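Local coordinates for dTDP-4-dehydrorhamnose 3,5-epimerase (Elizabethkingia anophelis NUHP1, PDB 6C46), which probably epimerises carbons 3' and 5' of dTDP-4-dehydro-6-deoxyglucose to give dTDP-4-dehydro-rhamnose, a step in dTDP-L-rhamnose biosynthesis, at residues I58-Y63 with S133-F138; K75-K80 with V121-A126; G128-S133 with W165-A170; E151-F156 with Q179-F184. All coordinates share one frame; numbering follows the deposited sequence.

Contact 1: residues I58-Y63 with S133-F138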
# COMPACT_ATOMS: atom_id res chain seq x y z
N ILE A 58 -4.31 1.98 7.51
CA ILE A 58 -4.77 0.60 7.60
C ILE A 58 -5.74 0.49 8.76
O ILE A 58 -5.49 1.01 9.85
CB ILE A 58 -3.58 -0.37 7.82
CG1 ILE A 58 -2.59 -0.30 6.65
CG2 ILE A 58 -4.09 -1.80 8.00
CD1 ILE A 58 -3.15 -0.92 5.35
N SER A 59 -6.83 -0.25 8.55
CA SER A 59 -7.67 -0.62 9.68
C SER A 59 -8.11 -2.07 9.55
O SER A 59 -8.23 -2.59 8.44
CB SER A 59 -8.89 0.31 9.80
OG SER A 59 -9.73 0.13 8.70
N LYS A 60 -8.31 -2.71 10.69
CA LYS A 60 -8.88 -4.05 10.78
C LYS A 60 -10.11 -3.95 11.66
O LYS A 60 -10.04 -3.35 12.74
CB LYS A 60 -7.89 -5.04 11.38
CG LYS A 60 -8.49 -6.44 11.66
CD LYS A 60 -7.40 -7.49 11.87
CE LYS A 60 -7.99 -8.82 12.32
NZ LYS A 60 -6.93 -9.84 12.55
N SER A 61 -11.23 -4.51 11.20
CA SER A 61 -12.51 -4.40 11.90
C SER A 61 -13.27 -5.70 11.73
O SER A 61 -12.99 -6.49 10.82
CB SER A 61 -13.36 -3.22 11.39
OG SER A 61 -12.56 -2.09 11.11
N SER A 62 -14.25 -5.93 12.60
CA SER A 62 -14.99 -7.17 12.60
C SER A 62 -16.28 -7.03 11.80
O SER A 62 -16.71 -5.93 11.46
CB SER A 62 -15.29 -7.61 14.03
OG SER A 62 -14.09 -7.68 14.77
N TYR A 63 -16.91 -8.19 11.52
CA TYR A 63 -18.14 -8.27 10.74
C TYR A 63 -19.16 -7.22 11.18
O TYR A 63 -19.48 -7.11 12.36
CB TYR A 63 -18.77 -9.67 10.86
CG TYR A 63 -20.16 -9.68 10.28
CD1 TYR A 63 -21.29 -9.79 11.10
CD2 TYR A 63 -20.35 -9.50 8.92
CE1 TYR A 63 -22.58 -9.75 10.56
CE2 TYR A 63 -21.62 -9.45 8.37
CZ TYR A 63 -22.73 -9.57 9.18
OH TYR A 63 -23.98 -9.53 8.59
N SER A 133 -17.05 -9.81 5.91
CA SER A 133 -16.49 -11.06 6.39
C SER A 133 -16.33 -11.05 7.91
O SER A 133 -16.63 -10.07 8.59
CB SER A 133 -15.16 -11.32 5.69
OG SER A 133 -14.42 -10.12 5.68
N GLU A 134 -15.83 -12.16 8.47
CA GLU A 134 -15.67 -12.24 9.92
C GLU A 134 -14.82 -11.07 10.43
O GLU A 134 -15.17 -10.42 11.42
CB GLU A 134 -15.05 -13.59 10.30
CG GLU A 134 -15.10 -13.90 11.78
CD GLU A 134 -14.66 -15.34 12.10
OE1 GLU A 134 -14.43 -16.13 11.15
OE2 GLU A 134 -14.55 -15.68 13.31
N THR A 135 -13.70 -10.79 9.76
CA THR A 135 -12.91 -9.58 9.96
C THR A 135 -12.36 -9.18 8.60
O THR A 135 -12.32 -9.98 7.67
CB THR A 135 -11.73 -9.77 10.93
OG1 THR A 135 -10.77 -10.65 10.33
CG2 THR A 135 -12.17 -10.36 12.25
N ALA A 136 -11.93 -7.92 8.50
CA ALA A 136 -11.34 -7.45 7.25
C ALA A 136 -10.27 -6.41 7.54
O ALA A 136 -10.40 -5.62 8.48
CB ALA A 136 -12.38 -6.84 6.31
N VAL A 137 -9.22 -6.41 6.72
CA VAL A 137 -8.20 -5.38 6.77
C VAL A 137 -8.42 -4.47 5.57
O VAL A 137 -8.52 -4.94 4.42
CB VAL A 137 -6.77 -5.96 6.82
CG1 VAL A 137 -5.72 -4.85 6.76
CG2 VAL A 137 -6.57 -6.71 8.13
N PHE A 138 -8.57 -3.18 5.84
CA PHE A 138 -8.96 -2.17 4.86
C PHE A 138 -7.78 -1.22 4.68
O PHE A 138 -7.21 -0.77 5.67
CB PHE A 138 -10.20 -1.40 5.35
CG PHE A 138 -10.74 -0.40 4.35
CD1 PHE A 138 -11.49 -0.83 3.24
CD2 PHE A 138 -10.59 0.98 4.56
CE1 PHE A 138 -12.04 0.10 2.35
CE2 PHE A 138 -11.15 1.92 3.65
CZ PHE A 138 -11.86 1.45 2.54
O HOH W 1 -11.26 -2.38 8.73
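S59 and F138 exchange two backbone hydrogen bonds, F138 N to S59 O at 2.7 Å and nearly straight at 172°, S59 N to F138 O at 3.0 Å. S61 and A136 form the next such pair, so I58-S62 and T135-F138 make an antiparallel ladder in the cupin-type sandwich of this epimerase family. Past the strand end, Y63 N reaches E134 O, but from above the carbonyl plane and with a more bent 142° angle. One water links the hydroxyls of S59 and S61, which project on the same face as A136 and F138. K60 and V137 form a non-hydrogen-bonded pair on the other face. The K60 chain, with CG opposite the backbone N (chi1 173°) and extended beyond it, runs over V137 CG2 and on to T135, its CE 3.9 Å from T135 OG1. V137 CG1 turns the other way, to I58. Strand 55-62 is outermost in its sheet within the chain, yet I58, S59 and K60 pair with a strand of the second subunit, which continues the sheet across the dimer interface. At the far end, S133 O lies in the plane of the Y63 ring at its edge, 3.1 Å from Y63 CB.

Contact 2: residues K75-K80 with V121-A126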
# COMPACT_ATOMS: atom_id res chain seq x y z
N LYS A 75 -10.00 22.84 1.06
CA LYS A 75 -8.63 22.56 0.63
C LYS A 75 -8.03 21.35 1.31
O LYS A 75 -6.94 20.92 0.93
CB LYS A 75 -7.74 23.77 0.90
CG LYS A 75 -7.50 24.05 2.36
CD LYS A 75 -6.84 25.44 2.50
CE LYS A 75 -6.39 25.72 3.90
NZ LYS A 75 -5.52 26.94 3.89
N HIS A 76 -8.70 20.80 2.33
CA HIS A 76 -8.25 19.59 3.01
C HIS A 76 -8.85 18.32 2.43
O HIS A 76 -8.51 17.23 2.90
CB HIS A 76 -8.56 19.70 4.51
CG HIS A 76 -7.84 20.84 5.16
ND1 HIS A 76 -6.49 20.80 5.41
CD2 HIS A 76 -8.27 22.06 5.56
CE1 HIS A 76 -6.12 21.95 5.96
NE2 HIS A 76 -7.18 22.72 6.07
N ALA A 77 -9.68 18.44 1.38
CA ALA A 77 -10.35 17.26 0.82
C ALA A 77 -9.32 16.22 0.38
O ALA A 77 -8.25 16.55 -0.12
CB ALA A 77 -11.24 17.66 -0.37
N GLN A 78 -9.66 14.95 0.59
CA GLN A 78 -8.77 13.83 0.32
C GLN A 78 -9.37 12.95 -0.75
O GLN A 78 -10.45 12.39 -0.53
CB GLN A 78 -8.55 12.99 1.57
CG GLN A 78 -7.85 13.71 2.72
CD GLN A 78 -7.87 12.89 3.99
OE1 GLN A 78 -8.92 12.45 4.44
NE2 GLN A 78 -6.69 12.73 4.61
N ALA A 79 -8.67 12.80 -1.88
CA ALA A 79 -8.96 11.67 -2.75
C ALA A 79 -8.45 10.40 -2.08
O ALA A 79 -7.42 10.44 -1.40
CB ALA A 79 -8.30 11.85 -4.13
N LYS A 80 -9.18 9.29 -2.26
CA LYS A 80 -8.88 8.03 -1.58
C LYS A 80 -8.78 6.90 -2.60
O LYS A 80 -9.64 6.78 -3.47
CB LYS A 80 -9.95 7.71 -0.53
CG LYS A 80 -9.99 8.76 0.60
CD LYS A 80 -11.29 8.70 1.42
CE LYS A 80 -11.35 9.84 2.46
NZ LYS A 80 -12.74 10.02 3.06
N VAL A 121 -11.74 7.19 -5.22
CA VAL A 121 -12.79 8.09 -4.76
C VAL A 121 -12.22 9.51 -4.83
O VAL A 121 -11.33 9.86 -4.03
CB VAL A 121 -13.23 7.76 -3.33
CG1 VAL A 121 -14.37 8.65 -2.91
CG2 VAL A 121 -13.61 6.28 -3.18
N PRO A 122 -12.69 10.36 -5.74
CA PRO A 122 -12.09 11.70 -5.90
C PRO A 122 -12.32 12.59 -4.68
O PRO A 122 -13.19 12.34 -3.85
CB PRO A 122 -12.84 12.28 -7.11
CG PRO A 122 -13.46 11.07 -7.82
CD PRO A 122 -13.74 10.06 -6.74
N ARG A 123 -11.54 13.67 -4.61
CA ARG A 123 -11.87 14.78 -3.72
C ARG A 123 -13.28 15.27 -4.02
O ARG A 123 -13.69 15.32 -5.18
CB ARG A 123 -10.90 15.93 -3.90
CG ARG A 123 -9.45 15.60 -3.47
CD ARG A 123 -8.57 16.85 -3.49
NE ARG A 123 -7.20 16.50 -3.10
CZ ARG A 123 -6.26 17.40 -2.84
NH1 ARG A 123 -6.57 18.70 -2.92
NH2 ARG A 123 -5.03 17.01 -2.50
N GLY A 124 -14.00 15.69 -2.97
CA GLY A 124 -15.38 16.16 -3.08
C GLY A 124 -16.41 15.06 -2.93
O GLY A 124 -17.61 15.31 -3.09
N PHE A 125 -15.98 13.84 -2.66
CA PHE A 125 -16.86 12.71 -2.41
C PHE A 125 -16.87 12.42 -0.92
O PHE A 125 -15.94 12.77 -0.20
CB PHE A 125 -16.36 11.44 -3.13
CG PHE A 125 -16.69 11.40 -4.61
CD1 PHE A 125 -16.23 12.40 -5.47
CD2 PHE A 125 -17.44 10.35 -5.13
CE1 PHE A 125 -16.52 12.34 -6.86
CE2 PHE A 125 -17.73 10.29 -6.51
CZ PHE A 125 -17.29 11.30 -7.36
N ALA A 126 -17.93 11.75 -0.47
CA ALA A 126 -17.91 11.11 0.83
C ALA A 126 -17.71 9.62 0.63
O ALA A 126 -18.05 9.07 -0.42
CB ALA A 126 -19.20 11.36 1.63
O HOH W 2 -5.41 21.25 -1.24
O HOH W 3 -12.45 10.92 -1.30
O HOH W 4 -13.89 11.11 1.00
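R123 lays its side chain along the backbone of A77-A79, and this is the main side-chain encounter between K75-K80 and V121-A126. CG stands anti to the carbonyl carbon (chi1 -66°) and the chain is extended to NE, which carries the aliphatic part past A79 N, 3.3 Å from CG, and brings the guanidinium over A77. A77 O sits above one face of that flat group, 3.2 Å from R123 NE; the angle is too poor for a hydrogen bond, and NE instead makes a salt bridge to D143. Nearer the backbone, A77 CB meets R123 CB at 3.9 Å, while A79 CB rests against V121 O. K80 and V121 close the contact with a hydrogen-bonded antiparallel pair, V121 N to K80 O and K80 N to V121 O, the latter 2.8 Å. P122-F125 form a type II beta turn, with G124 at phi 89°, leading from strand 118-121 to strand 125-131 of the cupin fold. Waters also span the contact: one lies between K75 O and R123 NH1, another accepts from K80 NZ at 2.6 Å and lies 2.9 Å from F125 O; the K80 side chain runs near that of H70, the predicted proton acceptor. Because D143 OD1 also takes the N-H of A79, one carboxylate oxygen serves both segments, and its negative charge would be expected to stabilise the guanidinium beside the loop.

Contact 3: residues G128-S133 with W165-A170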
# COMPACT_ATOMS: atom_id res chain seq x y z
N GLY A 128 -17.43 5.51 2.62
CA GLY A 128 -17.61 4.65 3.78
C GLY A 128 -17.56 3.20 3.37
O GLY A 128 -17.54 2.88 2.18
N PHE A 129 -17.55 2.31 4.37
CA PHE A 129 -17.56 0.89 4.04
C PHE A 129 -18.12 0.08 5.19
O PHE A 129 -18.16 0.54 6.34
CB PHE A 129 -16.17 0.39 3.68
CG PHE A 129 -15.23 0.23 4.84
CD1 PHE A 129 -15.05 -1.00 5.44
CD2 PHE A 129 -14.50 1.31 5.31
CE1 PHE A 129 -14.16 -1.16 6.50
CE2 PHE A 129 -13.61 1.17 6.37
CZ PHE A 129 -13.44 -0.07 6.97
N VAL A 130 -18.55 -1.15 4.88
CA VAL A 130 -19.03 -2.09 5.89
C VAL A 130 -18.29 -3.40 5.73
O VAL A 130 -17.96 -3.81 4.61
CB VAL A 130 -20.56 -2.32 5.78
CG1 VAL A 130 -20.88 -2.91 4.42
CG2 VAL A 130 -21.05 -3.25 6.90
N VAL A 131 -17.97 -4.05 6.85
CA VAL A 131 -17.22 -5.30 6.80
C VAL A 131 -18.20 -6.44 6.54
O VAL A 131 -19.15 -6.62 7.30
CB VAL A 131 -16.44 -5.53 8.11
CG1 VAL A 131 -15.81 -6.91 8.09
CG2 VAL A 131 -15.36 -4.43 8.29
N LEU A 132 -17.95 -7.20 5.49
CA LEU A 132 -18.83 -8.32 5.14
C LEU A 132 -18.36 -9.65 5.70
O LEU A 132 -19.18 -10.56 5.89
CB LEU A 132 -18.92 -8.45 3.62
CG LEU A 132 -19.36 -7.20 2.89
CD1 LEU A 132 -19.25 -7.44 1.39
CD2 LEU A 132 -20.80 -6.87 3.29
N SER A 133 -17.05 -9.81 5.91
CA SER A 133 -16.49 -11.06 6.39
C SER A 133 -16.33 -11.05 7.91
O SER A 133 -16.63 -10.07 8.59
CB SER A 133 -15.16 -11.32 5.69
OG SER A 133 -14.42 -10.12 5.68
N TRP A 165 -26.57 -0.99 2.13
CA TRP A 165 -25.37 -1.42 2.84
C TRP A 165 -25.29 -2.93 2.96
O TRP A 165 -24.46 -3.43 3.73
CB TRP A 165 -25.29 -0.73 4.21
CG TRP A 165 -24.96 0.73 4.09
CD1 TRP A 165 -25.84 1.78 4.13
CD2 TRP A 165 -23.66 1.30 3.87
NE1 TRP A 165 -25.15 2.97 3.97
CE2 TRP A 165 -23.82 2.70 3.81
CE3 TRP A 165 -22.37 0.77 3.76
CZ2 TRP A 165 -22.74 3.57 3.63
CZ3 TRP A 165 -21.30 1.63 3.56
CH2 TRP A 165 -21.49 3.01 3.50
N LYS A 166 -26.15 -3.66 2.25
CA LYS A 166 -26.04 -5.10 1.99
C LYS A 166 -26.37 -6.03 3.16
O LYS A 166 -27.08 -7.02 2.97
CB LYS A 166 -24.64 -5.46 1.47
CG LYS A 166 -24.20 -4.64 0.25
CD LYS A 166 -25.24 -4.69 -0.85
CE LYS A 166 -24.88 -5.64 -1.95
NZ LYS A 166 -25.74 -5.39 -3.14
N ILE A 167 -25.88 -5.76 4.35
CA ILE A 167 -26.07 -6.70 5.45
C ILE A 167 -27.31 -6.30 6.24
O ILE A 167 -27.81 -5.18 6.06
CB ILE A 167 -24.82 -6.77 6.34
CG1 ILE A 167 -24.67 -5.47 7.13
CG2 ILE A 167 -23.57 -7.08 5.46
CD1 ILE A 167 -23.57 -5.49 8.20
N PRO A 168 -27.85 -7.18 7.09
CA PRO A 168 -29.03 -6.81 7.88
C PRO A 168 -28.71 -5.62 8.77
O PRO A 168 -27.61 -5.51 9.32
CB PRO A 168 -29.32 -8.07 8.70
CG PRO A 168 -28.71 -9.18 7.92
CD PRO A 168 -27.48 -8.60 7.29
N GLU A 169 -29.69 -4.73 8.91
CA GLU A 169 -29.49 -3.53 9.71
C GLU A 169 -29.15 -3.85 11.16
O GLU A 169 -28.35 -3.14 11.79
CB GLU A 169 -30.73 -2.63 9.64
CG GLU A 169 -30.94 -2.02 8.26
CD GLU A 169 -32.19 -1.16 8.18
OE1 GLU A 169 -32.97 -1.13 9.16
OE2 GLU A 169 -32.38 -0.50 7.14
N ALA A 170 -29.73 -4.92 11.71
CA ALA A 170 -29.42 -5.32 13.08
C ALA A 170 -27.96 -5.74 13.25
O ALA A 170 -27.47 -5.77 14.39
CB ALA A 170 -30.34 -6.46 13.52
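W165 turns the six-membered edge of its indole to the backbone of G128-V130. From CB, with CG anti to the carbonyl carbon (chi1 -72°), the side chain leads to CE3, which lies 4.0 Å from V130 CG1 and close to V130 CB. The next atom, CZ3, meets F129 CA at 3.8 Å. At the far corner, CH2 stands 3.9 Å from G128 C, in the plane of the ring, so the strand borders the indole edge and does not lie over its face. G128 has no side chain and so lets CH2 approach its backbone. On the pyrrole side, NE1 is hydrogen-bonded to F156 O, which fixes the rotation of the ring from another direction. G128-V131 belongs to strand 125-131 of the five-stranded sheet, one of the two main sheets of the cupin-like fold, and W165-A170 lies in the connection between strand 151-153 and helix 176-179 that covers the outer face of that sheet. Further along, aliphatic side chains carry most of the contact. V130 CG2 and I167 CD1 meet end to end at 3.6 Å, and V130 CG1 touches W165 O at 3.7 Å. That carbonyl also accepts the I167 N-H, with I167 N 2.8 Å from W165 O, closing a gamma-like turn at K166. I167 sends its other branch to the strand end, where CG2 crosses L132 CD2 at 3.5 Å.

Contact 4: residues E151-F156 with Q179-F184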
# COMPACT_ATOMS: atom_id res chain seq x y z
N GLU A 151 -13.24 18.11 9.04
CA GLU A 151 -14.02 16.91 8.78
C GLU A 151 -15.48 17.24 8.49
O GLU A 151 -16.08 18.11 9.12
CB GLU A 151 -13.90 15.94 9.96
CG GLU A 151 -12.52 15.29 9.97
CD GLU A 151 -12.32 14.29 11.13
OE1 GLU A 151 -13.10 14.30 12.09
OE2 GLU A 151 -11.35 13.50 11.07
N GLY A 152 -16.04 16.55 7.49
CA GLY A 152 -17.46 16.60 7.21
C GLY A 152 -18.00 15.18 7.24
O GLY A 152 -17.24 14.21 7.38
N SER A 153 -19.32 15.06 7.11
CA SER A 153 -19.93 13.73 7.22
C SER A 153 -21.34 13.76 6.67
O SER A 153 -21.98 14.81 6.61
CB SER A 153 -19.96 13.23 8.66
OG SER A 153 -20.78 14.08 9.44
N VAL A 154 -21.81 12.59 6.26
CA VAL A 154 -23.20 12.39 5.83
C VAL A 154 -23.70 11.12 6.51
O VAL A 154 -23.01 10.09 6.49
CB VAL A 154 -23.31 12.26 4.30
CG1 VAL A 154 -24.75 11.99 3.89
CG2 VAL A 154 -22.80 13.52 3.62
N LYS A 155 -24.87 11.19 7.13
CA LYS A 155 -25.47 10.02 7.76
C LYS A 155 -25.54 8.84 6.79
O LYS A 155 -26.10 8.96 5.69
CB LYS A 155 -26.87 10.39 8.27
CG LYS A 155 -27.59 9.29 9.06
CD LYS A 155 -26.78 8.90 10.29
CE LYS A 155 -27.54 7.96 11.21
NZ LYS A 155 -28.74 8.56 11.82
N PHE A 156 -24.98 7.69 7.19
CA PHE A 156 -24.81 6.57 6.25
C PHE A 156 -26.14 6.08 5.69
O PHE A 156 -26.22 5.68 4.51
CB PHE A 156 -24.07 5.42 6.95
CG PHE A 156 -24.94 4.65 7.93
CD1 PHE A 156 -25.28 5.20 9.17
CD2 PHE A 156 -25.40 3.37 7.61
CE1 PHE A 156 -26.10 4.49 10.06
CE2 PHE A 156 -26.21 2.65 8.50
CZ PHE A 156 -26.56 3.22 9.74
N GLN A 179 -23.43 7.38 14.14
CA GLN A 179 -24.86 7.32 14.45
C GLN A 179 -25.51 8.71 14.43
O GLN A 179 -26.72 8.82 14.23
CB GLN A 179 -25.11 6.70 15.83
CG GLN A 179 -24.66 5.27 15.99
CD GLN A 179 -25.01 4.68 17.35
OE1 GLN A 179 -25.80 5.25 18.11
NE2 GLN A 179 -24.32 3.59 17.71
N ASN A 180 -24.73 9.76 14.65
CA ASN A 180 -25.30 11.10 14.79
C ASN A 180 -24.88 12.03 13.67
O ASN A 180 -25.06 13.25 13.81
CB ASN A 180 -24.91 11.68 16.15
CG ASN A 180 -25.50 10.90 17.32
OD1 ASN A 180 -26.71 10.92 17.54
ND2 ASN A 180 -24.66 10.16 18.02
N ALA A 181 -24.30 11.51 12.59
CA ALA A 181 -23.87 12.36 11.49
C ALA A 181 -25.06 13.09 10.88
O ALA A 181 -26.16 12.52 10.78
CB ALA A 181 -23.14 11.54 10.41
N PRO A 182 -24.89 14.33 10.43
CA PRO A 182 -26.01 15.08 9.86
C PRO A 182 -26.49 14.51 8.53
O PRO A 182 -25.74 13.89 7.77
CB PRO A 182 -25.43 16.49 9.66
CG PRO A 182 -24.16 16.53 10.47
CD PRO A 182 -23.65 15.13 10.53
N ALA A 183 -27.76 14.77 8.23
CA ALA A 183 -28.37 14.30 6.99
C ALA A 183 -27.68 14.92 5.77
O ALA A 183 -27.03 15.97 5.85
CB ALA A 183 -29.87 14.64 6.97
N PHE A 184 -27.84 14.24 4.63
CA PHE A 184 -27.32 14.75 3.36
C PHE A 184 -27.83 16.17 3.08
O PHE A 184 -27.06 17.04 2.68
CB PHE A 184 -27.69 13.77 2.24
CG PHE A 184 -27.57 14.31 0.84
CD1 PHE A 184 -26.35 14.52 0.25
CD2 PHE A 184 -28.72 14.60 0.11
CE1 PHE A 184 -26.27 15.02 -1.08
CE2 PHE A 184 -28.66 15.09 -1.18
CZ PHE A 184 -27.43 15.30 -1.78
O HOH W 5 -24.22 16.32 5.53
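K155 sets CG anti to the backbone N (chi1 -175°) and then bends at chi2 (59°) and chi4 (-65°), a course that folds the chain back along A181 O and lands its ammonium at the carbonyl of Q179. The resulting bond from K155 NZ to Q179 O is weak, at 3.2 Å, but CE lies equally close to the same oxygen, and CB is 3.4 Å from A181 O. The backbone bond is firmer: K155 N donates to P182 O at 2.9 Å, approaching from above the carbonyl plane. The same oxygen receives a CA-H contact from V154. S153 places OG between its backbone N and carbonyl carbon, where it meets P182 CD at 3.2 Å and A181 CB at 3.6 Å; its polar partner is N188, and its side chain is about 5 Å from that of H70, the predicted proton acceptor. V154 CG1 runs beside F184 CB in the same direction, 3.8 Å away. A water bridges S153 O and A183 O, donating to both, so the two backbones are joined by solvent as well as directly. Q179 O, the oxygen that K155 reaches, belongs to the last residue of helix 176-179. Strand 151-153 is an outermost strand, within the chain, of the five-stranded sheet of this cupin-type fold, paired with strand 66-72 through G152 to L71, and Q179-F184 passes the end of this strand, at S153-K155.

Overall arrangement
From the N terminus, strand 55-62 opens contact 1, which closes on strand 135-142 and ties the dimer-facing edge of the six-stranded sheet. Contact 2 falls entirely within that loop, joining K75-K80 to the turn before strand 125-131 on the opposite side of the chain's centre. The same strand then enters contact 3, whose loop crosses that of contact 1; the two share S133 and touch through F138 and F129. Contact 4 opens at E151 before W165-A170 has closed contact 3, so these also cross, meeting at W165 and F156. Where contacts 1 and 3 meet, the two sheets face each other, while contacts 3 and 4 attach the C-terminal part to the five-stranded sheet.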